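Alpha/beta hydrolase fold protein (Chitinophaga pinensis, PDB 4PW0) is of unestablished function but has the alpha/beta hydrolase fold and probably catalyses hydrolysis of an as yet unidentified substrate. Local coordinates at residues 24-29 and 93-98; 70-75 and 89-94; 38-43 and 99-104. All blocks are in the same frame, centred on the assembly; numbering follows the deposited sequence.

Contact 1: 24-29 and 93-98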
ATOM      1  N   THR A  24      24.484  -0.030  31.175  1.00 26.92           N
ATOM      2  CA  THR A  24      23.323  -0.861  30.840  1.00 26.79           C
ATOM      3  C   THR A  24      23.783  -1.992  29.900  1.00 23.48           C
ATOM      4  O   THR A  24      24.519  -1.739  28.912  1.00 27.09           O
ATOM      5  CB  THR A  24      22.257   0.013  30.115  1.00 24.62           C
ATOM      6  OG1 THR A  24      21.829   1.082  30.982  1.00 27.64           O
ATOM      7  CG2 THR A  24      21.085  -0.818  29.650  1.00 28.15           C
ATOM      8  N   ARG A  25      23.302  -3.203  30.165  1.00 25.07           N
ATOM      9  CA  ARG A  25      23.527  -4.353  29.290  0.60 24.30           C
ATOM     10  C   ARG A  25      22.336  -4.437  28.345  1.00 23.18           C
ATOM     11  O   ARG A  25      21.218  -4.641  28.807  1.00 26.99           O
ATOM     12  CB  ARG A  25      23.585  -5.659  30.091  0.60 28.03           C
ATOM     13  CG  ARG A  25      23.516  -6.937  29.250  0.60 34.63           C
ATOM     14  CD  ARG A  25      22.886  -8.165  29.943  0.60 37.54           C
ATOM     15  NE  ARG A  25      21.709  -7.869  30.778  0.60 44.36           N
ATOM     16  CZ  ARG A  25      20.838  -8.771  31.252  0.60 49.77           C
ATOM     17  NH1 ARG A  25      20.906 -10.067  30.920  0.60 42.26           N
ATOM     18  NH2 ARG A  25      19.827  -8.353  32.026  0.60 64.67           N
ATOM     19  N   TYR A  26      22.571  -4.230  27.053  1.00 23.20           N
ATOM     20  CA  TYR A  26      21.537  -4.387  26.007  1.00 20.66           C
ATOM     21  C   TYR A  26      21.644  -5.751  25.359  1.00 21.89           C
ATOM     22  O   TYR A  26      22.728  -6.130  24.880  1.00 23.59           O
ATOM     23  CB  TYR A  26      21.658  -3.299  24.955  1.00 21.05           C
ATOM     24  CG  TYR A  26      21.284  -1.921  25.435  1.00 19.85           C
ATOM     25  CD1 TYR A  26      19.967  -1.454  25.356  1.00 21.46           C
ATOM     26  CD2 TYR A  26      22.238  -1.063  25.942  1.00 24.04           C
ATOM     27  CE1 TYR A  26      19.635  -0.200  25.789  1.00 22.90           C
ATOM     28  CE2 TYR A  26      21.906   0.221  26.370  1.00 23.32           C
ATOM     29  CZ  TYR A  26      20.599   0.661  26.278  1.00 22.54           C
ATOM     30  OH  TYR A  26      20.200   1.899  26.742  1.00 23.90           O
ATOM     31  N   ALA A  27      20.511  -6.460  25.327  1.00 20.39           N
ATOM     32  CA  ALA A  27      20.379  -7.717  24.643  1.00 20.92           C
ATOM     33  C   ALA A  27      19.868  -7.481  23.202  1.00 20.00           C
ATOM     34  O   ALA A  27      18.947  -6.685  22.966  1.00 20.25           O
ATOM     35  CB  ALA A  27      19.412  -8.634  25.388  1.00 21.64           C
ATOM     36  N   TYR A  28      20.461  -8.189  22.241  1.00 18.62           N
ATOM     37  CA  TYR A  28      20.099  -8.017  20.857  1.00 18.70           C
ATOM     38  C   TYR A  28      20.435  -9.242  20.049  1.00 21.03           C
ATOM     39  O   TYR A  28      21.152 -10.149  20.515  1.00 21.79           O
ATOM     40  CB  TYR A  28      20.781  -6.780  20.272  1.00 19.11           C
ATOM     41  CG  TYR A  28      22.276  -6.938  20.057  1.00 21.10           C
ATOM     42  CD1 TYR A  28      23.164  -6.751  21.110  1.00 22.37           C
ATOM     43  CD2 TYR A  28      22.798  -7.261  18.812  1.00 21.92           C
ATOM     44  CE1 TYR A  28      24.546  -6.870  20.899  1.00 23.49           C
ATOM     45  CE2 TYR A  28      24.155  -7.406  18.608  1.00 26.33           C
ATOM     46  CZ  TYR A  28      25.014  -7.185  19.665  1.00 24.89           C
ATOM     47  OH  TYR A  28      26.376  -7.342  19.433  1.00 31.89           O
ATOM     48  N   ARG A  29      19.898  -9.274  18.858  1.00 19.77           N
ATOM     49  CA  ARG A  29      20.242 -10.267  17.842  1.00 19.90           C
ATOM     50  C   ARG A  29      20.470  -9.617  16.504  1.00 21.10           C
ATOM     51  O   ARG A  29      19.862  -8.595  16.159  1.00 21.61           O
ATOM     52  CB  ARG A  29      19.195 -11.386  17.754  1.00 19.85           C
ATOM     53  CG  ARG A  29      18.835 -12.040  19.053  1.00 20.92           C
ATOM     54  CD  ARG A  29      17.881 -13.199  18.912  1.00 23.72           C
ATOM     55  NE  ARG A  29      17.387 -13.663  20.177  1.00 23.65           N
ATOM     56  CZ  ARG A  29      16.159 -14.092  20.433  1.00 22.24           C
ATOM     57  NH1 ARG A  29      15.228 -14.096  19.474  1.00 23.26           N
ATOM     58  NH2 ARG A  29      15.858 -14.466  21.648  1.00 22.28           N
ATOM     59  N   LEU A  93      19.534   5.060  20.880  1.00 20.10           N
ATOM     60  CA  LEU A  93      20.646   5.655  20.181  1.00 21.50           C
ATOM     61  C   LEU A  93      21.991   5.320  20.828  1.00 22.09           C
ATOM     62  O   LEU A  93      22.951   5.058  20.109  1.00 24.92           O
ATOM     63  CB  LEU A  93      20.455   7.170  20.102  1.00 22.34           C
ATOM     64  CG  LEU A  93      19.480   7.658  19.032  1.00 23.60           C
ATOM     65  CD1 LEU A  93      19.108   9.125  19.285  1.00 25.77           C
ATOM     66  CD2 LEU A  93      20.059   7.460  17.650  1.00 24.21           C
ATOM     67  N   GLU A  94      22.048   5.269  22.158  1.00 22.51           N
ATOM     68  CA  GLU A  94      23.323   4.906  22.817  0.70 24.15           C
ATOM     69  C   GLU A  94      23.688   3.461  22.444  1.00 24.25           C
ATOM     70  O   GLU A  94      24.843   3.139  22.188  1.00 25.70           O
ATOM     71  CB  GLU A  94      23.304   5.170  24.340  0.70 27.76           C
ATOM     72  CG  GLU A  94      22.578   4.173  25.232  0.70 26.35           C
ATOM     73  CD  GLU A  94      22.717   4.397  26.734  0.70 27.05           C
ATOM     74  OE1 GLU A  94      23.375   5.387  27.148  0.70 31.51           O
ATOM     75  OE2 GLU A  94      22.135   3.590  27.507  0.70 23.53           O
ATOM     76  N   PHE A  95      22.690   2.590  22.370  1.00 21.89           N
ATOM     77  CA  PHE A  95      22.884   1.208  21.982  1.00 22.16           C
ATOM     78  C   PHE A  95      23.374   1.084  20.559  1.00 24.00           C
ATOM     79  O   PHE A  95      24.355   0.383  20.296  1.00 24.38           O
ATOM     80  CB  PHE A  95      21.572   0.413  22.187  1.00 20.86           C
ATOM     81  CG  PHE A  95      21.509  -0.875  21.430  1.00 21.60           C
ATOM     82  CD1 PHE A  95      22.314  -1.953  21.754  1.00 23.39           C
ATOM     83  CD2 PHE A  95      20.637  -1.006  20.345  1.00 21.40           C
ATOM     84  CE1 PHE A  95      22.262  -3.112  21.015  1.00 23.35           C
ATOM     85  CE2 PHE A  95      20.592  -2.159  19.611  1.00 23.07           C
ATOM     86  CZ  PHE A  95      21.422  -3.218  19.930  1.00 21.27           C
ATOM     87  N   ILE A  96      22.694   1.740  19.625  1.00 21.53           N
ATOM     88  CA  ILE A  96      22.994   1.590  18.210  1.00 23.56           C
ATOM     89  C   ILE A  96      24.402   2.147  17.938  1.00 27.38           C
ATOM     90  O   ILE A  96      25.202   1.541  17.219  1.00 26.81           O
ATOM     91  CB  ILE A  96      21.953   2.344  17.377  1.00 21.96           C
ATOM     92  CG1 ILE A  96      20.565   1.700  17.541  1.00 22.11           C
ATOM     93  CG2 ILE A  96      22.371   2.378  15.929  1.00 26.31           C
ATOM     94  CD1 ILE A  96      19.440   2.606  17.070  1.00 22.47           C
ATOM     95  N   THR A  97      24.685   3.298  18.558  1.00 26.86           N
ATOM     96  CA  THR A  97      25.996   3.896  18.365  0.60 28.65           C
ATOM     97  C   THR A  97      27.107   3.039  19.004  1.00 29.01           C
ATOM     98  O   THR A  97      28.201   2.947  18.409  1.00 29.98           O
ATOM     99  CB  THR A  97      26.027   5.355  18.816  0.60 22.54           C
ATOM    100  OG1 THR A  97      25.568   5.456  20.164  0.60 29.29           O
ATOM    101  CG2 THR A  97      25.169   6.188  17.912  0.60 25.09           C
ATOM    102  N   ALA A  98      26.824   2.350  20.114  1.00 26.58           N
ATOM    103  CA  ALA A  98      27.799   1.422  20.729  1.00 27.16           C
ATOM    104  C   ALA A  98      28.149   0.261  19.812  1.00 29.21           C
ATOM    105  O   ALA A  98      29.261  -0.268  19.876  1.00 31.46           O
ATOM    106  CB  ALA A  98      27.334   0.923  22.074  1.00 28.86           C
TER
HETATM  107  O   HOH W   1      22.687   3.373  30.048  1.00 33.08           O

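Contact 2: 70-75 and 89-94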
ATOM      1  N   ASP A  70      16.309  -5.497  22.717  1.00 17.58           N
ATOM      2  CA  ASP A  70      15.523  -5.106  23.854  1.00 17.34           C
ATOM      3  C   ASP A  70      16.007  -3.748  24.333  1.00 18.70           C
ATOM      4  O   ASP A  70      17.209  -3.564  24.675  1.00 18.97           O
ATOM      5  CB  ASP A  70      15.602  -6.084  24.988  1.00 18.10           C
ATOM      6  CG  ASP A  70      14.842  -7.376  24.774  1.00 20.14           C
ATOM      7  OD1 ASP A  70      13.765  -7.362  24.137  1.00 19.30           O
ATOM      8  OD2 ASP A  70      15.331  -8.453  25.296  1.00 20.12           O
ATOM      9  N   ASN A  71      15.137  -2.760  24.336  1.00 17.68           N
ATOM     10  CA  ASN A  71      15.487  -1.461  24.881  1.00 18.02           C
ATOM     11  C   ASN A  71      15.713  -1.594  26.418  1.00 18.12           C
ATOM     12  O   ASN A  71      15.424  -2.620  27.020  1.00 18.47           O
ATOM     13  CB  ASN A  71      14.416  -0.444  24.480  1.00 18.09           C
ATOM     14  CG  ASN A  71      14.964   0.970  24.314  1.00 18.58           C
ATOM     15  OD1 ASN A  71      15.923   1.392  24.998  1.00 20.30           O
ATOM     16  ND2 ASN A  71      14.382   1.727  23.368  1.00 18.58           N
ATOM     17  N   LYS A  72      16.198  -0.516  27.057  1.00 18.68           N
ATOM     18  CA  LYS A  72      16.635  -0.539  28.439  1.00 19.41           C
ATOM     19  C   LYS A  72      15.522  -1.091  29.329  1.00 19.41           C
ATOM     20  O   LYS A  72      14.356  -0.693  29.244  1.00 18.43           O
ATOM     21  CB  LYS A  72      16.995   0.877  28.866  1.00 19.82           C
ATOM     22  CG  LYS A  72      17.495   0.957  30.308  1.00 21.85           C
ATOM     23  CD  LYS A  72      17.834   2.387  30.718  1.00 23.21           C
ATOM     24  CE  LYS A  72      19.083   2.897  30.053  1.00 26.17           C
ATOM     25  NZ  LYS A  72      19.374   4.287  30.566  1.00 29.29           N
ATOM     26  N   GLY A  73      15.878  -2.078  30.148  1.00 18.79           N
ATOM     27  CA  GLY A  73      14.980  -2.689  31.090  1.00 19.95           C
ATOM     28  C   GLY A  73      14.055  -3.778  30.580  1.00 19.13           C
ATOM     29  O   GLY A  73      13.385  -4.433  31.353  1.00 20.68           O
ATOM     30  N   VAL A  74      13.973  -3.904  29.272  1.00 18.42           N
ATOM     31  CA  VAL A  74      13.033  -4.856  28.657  1.00 18.09           C
ATOM     32  C   VAL A  74      13.708  -6.221  28.518  1.00 19.11           C
ATOM     33  O   VAL A  74      14.777  -6.318  27.942  1.00 19.88           O
ATOM     34  CB  VAL A  74      12.600  -4.345  27.272  1.00 17.39           C
ATOM     35  CG1 VAL A  74      11.639  -5.334  26.609  1.00 19.95           C
ATOM     36  CG2 VAL A  74      11.939  -3.003  27.409  1.00 19.41           C
ATOM     37  N   GLY A  75      13.065  -7.277  29.005  1.00 20.09           N
ATOM     38  CA  GLY A  75      13.557  -8.633  28.757  1.00 23.74           C
ATOM     39  C   GLY A  75      14.950  -8.796  29.349  1.00 22.32           C
ATOM     40  O   GLY A  75      15.205  -8.354  30.487  1.00 21.52           O
ATOM     41  N   THR A  89      14.161   6.721  23.105  1.00 18.44           N
ATOM     42  CA  THR A  89      14.864   7.054  21.881  1.00 18.76           C
ATOM     43  C   THR A  89      16.347   7.328  22.183  1.00 19.12           C
ATOM     44  O   THR A  89      17.202   6.829  21.467  1.00 19.60           O
ATOM     45  CB  THR A  89      14.213   8.269  21.181  1.00 19.28           C
ATOM     46  OG1 THR A  89      12.819   8.009  20.944  1.00 18.58           O
ATOM     47  CG2 THR A  89      14.887   8.549  19.868  1.00 20.37           C
ATOM     48  N   ALA A  90      16.622   8.107  23.238  1.00 19.85           N
ATOM     49  CA  ALA A  90      18.012   8.366  23.636  1.00 21.36           C
ATOM     50  C   ALA A  90      18.744   7.078  23.999  1.00 20.37           C
ATOM     51  O   ALA A  90      19.906   6.847  23.600  1.00 23.88           O
ATOM     52  CB  ALA A  90      18.028   9.323  24.841  1.00 24.58           C
ATOM     53  N   ASP A  91      18.038   6.189  24.703  1.00 19.26           N
ATOM     54  CA  ASP A  91      18.613   4.901  25.084  1.00 19.63           C
ATOM     55  C   ASP A  91      18.909   4.036  23.858  1.00 20.53           C
ATOM     56  O   ASP A  91      19.985   3.437  23.705  1.00 21.75           O
ATOM     57  CB  ASP A  91      17.723   4.147  26.061  1.00 21.81           C
ATOM     58  CG  ASP A  91      17.570   4.862  27.428  1.00 21.89           C
ATOM     59  OD1 ASP A  91      18.475   5.719  27.772  1.00 26.62           O
ATOM     60  OD2 ASP A  91      16.599   4.561  28.171  1.00 21.43           O
ATOM     61  N   ALA A  92      17.954   3.975  22.929  1.00 19.34           N
ATOM     62  CA  ALA A  92      18.199   3.232  21.730  1.00 19.66           C
ATOM     63  C   ALA A  92      19.401   3.746  20.954  1.00 20.46           C
ATOM     64  O   ALA A  92      20.178   2.989  20.409  1.00 21.21           O
ATOM     65  CB  ALA A  92      16.960   3.215  20.819  1.00 18.38           C
ATOM     66  N   LEU A  93      19.534   5.060  20.880  1.00 20.10           N
ATOM     67  CA  LEU A  93      20.646   5.655  20.181  1.00 21.50           C
ATOM     68  C   LEU A  93      21.991   5.320  20.828  1.00 22.09           C
ATOM     69  O   LEU A  93      22.951   5.058  20.109  1.00 24.92           O
ATOM     70  CB  LEU A  93      20.455   7.170  20.102  1.00 22.34           C
ATOM     71  CG  LEU A  93      19.480   7.658  19.032  1.00 23.60           C
ATOM     72  CD1 LEU A  93      19.108   9.125  19.285  1.00 25.77           C
ATOM     73  CD2 LEU A  93      20.059   7.460  17.650  1.00 24.21           C
ATOM     74  N   GLU A  94      22.048   5.269  22.158  1.00 22.51           N
ATOM     75  CA  GLU A  94      23.323   4.906  22.817  0.70 24.15           C
ATOM     76  C   GLU A  94      23.688   3.461  22.444  1.00 24.25           C
ATOM     77  O   GLU A  94      24.843   3.139  22.188  1.00 25.70           O
ATOM     78  CB  GLU A  94      23.304   5.170  24.340  0.70 27.76           C
ATOM     79  CG  GLU A  94      22.578   4.173  25.232  0.70 26.35           C
ATOM     80  CD  GLU A  94      22.717   4.397  26.734  0.70 27.05           C
ATOM     81  OE1 GLU A  94      23.375   5.387  27.148  0.70 31.51           O
ATOM     82  OE2 GLU A  94      22.135   3.590  27.507  0.70 23.53           O
TER
HETATM   83  O   HOH W   2      14.753   3.009  26.955  1.00 20.63           O
HETATM   84  O   HOH W   3      16.669   5.769  30.562  1.00 25.45           O
HETATM   85  O   HOH W   1      22.687   3.373  30.048  1.00 33.08           O
HETATM   86  O   HOH W   4      20.773   5.823  28.877  1.00 42.68           O

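Contact 3: 38-43 and 99-104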
ATOM      1  N   PRO A  38      22.182  -1.332   7.873  1.00 22.75           N
ATOM      2  CA  PRO A  38      21.325  -2.315   8.527  1.00 21.36           C
ATOM      3  C   PRO A  38      19.909  -1.722   8.764  1.00 20.06           C
ATOM      4  O   PRO A  38      19.726  -0.497   8.743  1.00 21.14           O
ATOM      5  CB  PRO A  38      22.015  -2.566   9.872  1.00 23.51           C
ATOM      6  CG  PRO A  38      23.363  -1.935   9.761  1.00 33.04           C
ATOM      7  CD  PRO A  38      23.230  -0.820   8.783  1.00 27.73           C
ATOM      8  N   LEU A  39      18.957  -2.629   9.015  1.00 19.23           N
ATOM      9  CA  LEU A  39      17.600  -2.247   9.428  1.00 18.45           C
ATOM     10  C   LEU A  39      17.523  -2.508  10.922  1.00 18.03           C
ATOM     11  O   LEU A  39      17.671  -3.660  11.380  1.00 19.96           O
ATOM     12  CB  LEU A  39      16.591  -3.121   8.706  1.00 18.06           C
ATOM     13  CG  LEU A  39      15.146  -2.872   9.114  1.00 17.77           C
ATOM     14  CD1 LEU A  39      14.692  -1.459   8.774  1.00 17.23           C
ATOM     15  CD2 LEU A  39      14.241  -3.909   8.465  1.00 17.75           C
ATOM     16  N   ILE A  40      17.282  -1.455  11.682  1.00 17.31           N
ATOM     17  CA  ILE A  40      17.106  -1.559  13.139  0.60 17.80           C
ATOM     18  C   ILE A  40      15.596  -1.573  13.450  1.00 16.52           C
ATOM     19  O   ILE A  40      14.865  -0.710  12.988  1.00 16.36           O
ATOM     20  CB  ILE A  40      17.716  -0.371  13.911  0.60 19.75           C
ATOM     21  CG1 ILE A  40      19.126  -0.014  13.408  0.60 21.83           C
ATOM     22  CG2 ILE A  40      17.723  -0.649  15.416  0.60 20.90           C
ATOM     23  CD1 ILE A  40      20.124  -1.138  13.532  0.60 23.19           C
ATOM     24  N   CYS A  41      15.176  -2.550  14.225  1.00 16.89           N
ATOM     25  CA  CYS A  41      13.771  -2.816  14.517  1.00 16.04           C
ATOM     26  C   CYS A  41      13.428  -2.471  15.948  1.00 16.49           C
ATOM     27  O   CYS A  41      14.176  -2.801  16.881  1.00 18.06           O
ATOM     28  CB  CYS A  41      13.428  -4.289  14.235  1.00 16.80           C
ATOM     29  SG  CYS A  41      13.722  -4.778  12.534  1.00 19.22           S
ATOM     30  N   PHE A  42      12.280  -1.839  16.135  1.00 15.82           N
ATOM     31  CA  PHE A  42      11.823  -1.306  17.410  1.00 15.92           C
ATOM     32  C   PHE A  42      10.475  -1.903  17.763  1.00 15.69           C
ATOM     33  O   PHE A  42       9.528  -1.790  16.996  1.00 15.73           O
ATOM     34  CB  PHE A  42      11.729   0.225  17.392  1.00 15.75           C
ATOM     35  CG  PHE A  42      13.036   0.914  17.077  1.00 15.89           C
ATOM     36  CD1 PHE A  42      13.524   0.962  15.785  1.00 16.36           C
ATOM     37  CD2 PHE A  42      13.757   1.545  18.085  1.00 18.66           C
ATOM     38  CE1 PHE A  42      14.722   1.610  15.478  1.00 17.52           C
ATOM     39  CE2 PHE A  42      14.956   2.181  17.780  1.00 19.06           C
ATOM     40  CZ  PHE A  42      15.445   2.188  16.498  1.00 18.62           C
ATOM     41  N   GLN A  43      10.428  -2.553  18.909  1.00 14.96           N
ATOM     42  CA  GLN A  43       9.335  -3.484  19.262  1.00 15.56           C
ATOM     43  C   GLN A  43       8.080  -2.832  19.850  1.00 14.68           C
ATOM     44  O   GLN A  43       8.095  -1.678  20.308  1.00 16.24           O
ATOM     45  CB  GLN A  43       9.914  -4.552  20.209  1.00 16.04           C
ATOM     46  CG  GLN A  43       9.074  -5.772  20.543  1.00 15.58           C
ATOM     47  CD  GLN A  43       8.592  -6.538  19.344  1.00 15.47           C
ATOM     48  OE1 GLN A  43       7.844  -6.027  18.481  1.00 16.57           O
ATOM     49  NE2 GLN A  43       9.077  -7.781  19.220  1.00 17.62           N
ATOM     50  N   LEU A  99      27.205  -0.145  18.952  1.00 28.07           N
ATOM     51  CA  LEU A  99      27.487  -1.177  17.948  1.00 26.27           C
ATOM     52  C   LEU A  99      28.328  -0.668  16.761  1.00 27.38           C
ATOM     53  O   LEU A  99      28.716  -1.443  15.882  1.00 31.27           O
ATOM     54  CB  LEU A  99      26.190  -1.778  17.402  1.00 27.50           C
ATOM     55  CG  LEU A  99      25.341  -2.619  18.338  1.00 28.95           C
ATOM     56  CD1 LEU A  99      24.110  -3.046  17.551  1.00 30.89           C
ATOM     57  CD2 LEU A  99      26.107  -3.828  18.840  1.00 31.71           C
ATOM     58  N   GLY A 100      28.535   0.631  16.691  1.00 28.19           N
ATOM     59  CA  GLY A 100      29.302   1.245  15.602  1.00 31.10           C
ATOM     60  C   GLY A 100      28.469   1.578  14.361  1.00 31.33           C
ATOM     61  O   GLY A 100      29.025   1.829  13.276  1.00 32.88           O
ATOM     62  N   ILE A 101      27.133   1.572  14.522  1.00 27.02           N
ATOM     63  CA  ILE A 101      26.248   1.799  13.383  1.00 25.70           C
ATOM     64  C   ILE A 101      25.881   3.272  13.363  1.00 27.39           C
ATOM     65  O   ILE A 101      25.324   3.784  14.326  1.00 28.99           O
ATOM     66  CB  ILE A 101      25.020   0.875  13.433  1.00 27.18           C
ATOM     67  CG1 ILE A 101      25.463  -0.590  13.439  1.00 28.30           C
ATOM     68  CG2 ILE A 101      24.061   1.206  12.298  1.00 30.19           C
ATOM     69  CD1 ILE A 101      24.380  -1.580  13.802  1.00 30.51           C
ATOM     70  N   ARG A 102      26.236   3.952  12.266  1.00 29.57           N
ATOM     71  CA  ARG A 102      26.115   5.401  12.086  0.60 33.05           C
ATOM     72  C   ARG A 102      24.998   5.837  11.163  1.00 26.16           C
ATOM     73  O   ARG A 102      24.638   7.004  11.138  1.00 26.92           O
ATOM     74  CB  ARG A 102      27.428   5.957  11.464  0.60 36.91           C
ATOM     75  CG  ARG A 102      28.704   5.674  12.251  0.60 39.75           C
ATOM     76  CD  ARG A 102      28.514   5.910  13.750  0.60 42.02           C
ATOM     77  NE  ARG A 102      28.920   7.250  14.200  0.60 51.91           N
ATOM     78  CZ  ARG A 102      28.157   8.126  14.875  0.60 41.31           C
ATOM     79  NH1 ARG A 102      26.870   7.870  15.180  0.60 52.88           N
ATOM     80  NH2 ARG A 102      28.681   9.301  15.230  0.60 56.97           N
ATOM     81  N   TYR A 103      24.517   4.900  10.344  1.00 25.00           N
ATOM     82  CA  TYR A 103      23.538   5.215   9.294  1.00 23.48           C
ATOM     83  C   TYR A 103      22.752   3.938   9.059  1.00 23.73           C
ATOM     84  O   TYR A 103      23.326   2.855   8.837  1.00 23.95           O
ATOM     85  CB  TYR A 103      24.255   5.635   8.030  1.00 23.80           C
ATOM     86  CG  TYR A 103      23.374   6.244   6.943  1.00 24.71           C
ATOM     87  CD1 TYR A 103      22.559   7.353   7.212  1.00 25.62           C
ATOM     88  CD2 TYR A 103      23.369   5.712   5.656  1.00 27.82           C
ATOM     89  CE1 TYR A 103      21.782   7.926   6.218  1.00 27.23           C
ATOM     90  CE2 TYR A 103      22.607   6.276   4.661  1.00 27.53           C
ATOM     91  CZ  TYR A 103      21.822   7.367   4.942  1.00 25.61           C
ATOM     92  OH  TYR A 103      21.091   7.902   3.914  1.00 28.68           O
ATOM     93  N   PHE A 104      21.421   4.044   9.137  1.00 20.98           N
ATOM     94  CA  PHE A 104      20.637   2.819   9.162  1.00 19.94           C
ATOM     95  C   PHE A 104      19.194   3.132   8.788  1.00 19.37           C
ATOM     96  O   PHE A 104      18.772   4.265   8.841  1.00 19.69           O
ATOM     97  CB  PHE A 104      20.710   2.175  10.569  1.00 19.84           C
ATOM     98  CG  PHE A 104      20.430   3.129  11.701  1.00 19.42           C
ATOM     99  CD1 PHE A 104      21.459   3.865  12.278  1.00 22.52           C
ATOM    100  CD2 PHE A 104      19.152   3.313  12.203  1.00 20.89           C
ATOM    101  CE1 PHE A 104      21.233   4.739  13.321  1.00 22.92           C
ATOM    102  CE2 PHE A 104      18.918   4.173  13.246  1.00 19.85           C
ATOM    103  CZ  PHE A 104      19.966   4.895  13.820  1.00 21.47           C
TER

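Contact 1: 24-29 and 93-98
Tyr26 and Phe95 make the centre of this contact. CB of Phe95 stands 3.9 Å from the centroid of the Tyr26 ring, almost on the ring normal, a CH-pi contact; Thr24 CG2 lies over the opposite face, so the tyrosine is clasped between its own strand and the helix. At the ring's edge, Tyr26 OH donates a 2.7 Å hydrogen bond to Glu94 OE2, taking the anti lone pair, with ring and carboxylate planes nearly perpendicular. A tyrosine suits this place because its ring is buried while its hydroxyl meets a carboxylate; a phenylalanine here would probably keep the packing but leave Glu94 OE2 without this donor. Farther along the strand, Tyr28 CB touches Phe95 CZ at 3.6 Å, completing an aromatic cluster in which Phe95 meets both tyrosines obliquely. Phe95 reaches them because its CG is anti to the backbone N (chi1 161°), which places the ring against CB of both tyrosines. Water 1 links Thr24 OG1 to Glu94 OE2, and Asn22 holds the other carboxylate oxygen, OE1. Residues 93-98 of helix 85-98 cross residues 24-29 of strand 24-31 at -72°, while Phe95 stacks on Phe69 of the adjoining strand 66-69 and Leu93 packs against helix 111-122.

Contact 2: 70-75 and 89-94
Lys72 and Asp91 form a salt bridge, NZ to OD1 at 3.3 Å, whose hydrogen bond is weak. Two waters bridge the same pair: water 4 lies between Lys72 NZ (2.7 Å) and Asp91 OD1, while water 3 accepts from NZ and donates to Asp91 OD2. The lysine leaves the loop with CG anti to the backbone N (chi1 -179°) and bends at chi3, so CD and CE run across the carboxylate before NZ arrives; CE is 3.5 Å from Asp91 OD2. A long, flexible lysine suits this place, since its methylenes can cover the aspartate while its ammonium reaches it. Asn71 OD1 accepts from Lys72 N at 2.8 Å, in the carbonyl plane and on a lone pair, and takes a weak bond from water 2, which also serves Asp91 OD2. Asn71 ND2 lies 3.9 Å from Ala92 CB and bonds to Met88 O, tying the loop to the helix. Glu94 OE2, already bonded to Tyr26 OH, lies 4.2 Å from Lys72 NZ, beyond a salt bridge. With two carboxylates near one ammonium and waters between them, the join is mainly electrostatic and solvent-mediated, and the lysine probably offsets the acidic charge of this helix face.

Contact 3: 38-43 and 99-104
Pro38 leads into strand 39-42, and its CA comes within 5.2 Å of that of Phe104, where the other segment enters strand 104-109. Between helix 85-98 and that strand, the chain turns at Gly100, which ends the helix in a Schellman motif; its positive phi (87°) would push a CB against the preceding carbonyl oxygen, so glycine fits. No hydrogen bond joins the two segments themselves, but Pro38 and Ile40 pair through their backbones with Asp105 just beyond. The side-chain contact is apolar. Phe104 holds CG between its backbone N and carbonyl carbon (chi1 49°), which brings the ring against Ile40 CG1, met obliquely at 3.5 Å from CD2 of the phenylalanine; Phe104 CB lies 3.4 Å from Pro38 O. The branched Ile101 reaches two residues: CG2 lies 4.1 Å from Pro38 CG as the two side chains slide past one another, and CD1 is 4.3 Å from Ile40 CD1. The compact proline ring can also pack its CD beside Tyr103 O, 3.7 Å away. Ile101 and Phe104 both touch Ile96, so the loop packs its side chains between the sheet and helix 85-98. Strand 66-69, that helix and strand 104-109 form a beta-alpha-beta crossover passing over strand 39-42, which lies between them in the parallel part of the alpha/beta hydrolase sheet. Strand 104-109 leads to the probable nucleophile elbow at Ser110.

All three contacts involve helix 85-98 or the chain leaving it, on one flank of the central sheet. Contacts 1 and 3 are buried and join the helix region to strands 24-31 and 39-42; contact 1 mixes aromatic packing with a polar edge, whereas contact 3 is apolar between side chains. Contact 2, only partly buried, ties the loop after strand 66-69 to the same helix through charges and water. Contacts 1 and 2 share Glu94 and water 1, and Ala27 O probably accepts a hydrogen bond from Asp70 N between them. Tyr28 OH packs beside Leu99, connecting contact 1 to contact 3, while Ala92 meets Phe42 between contacts 2 and 3.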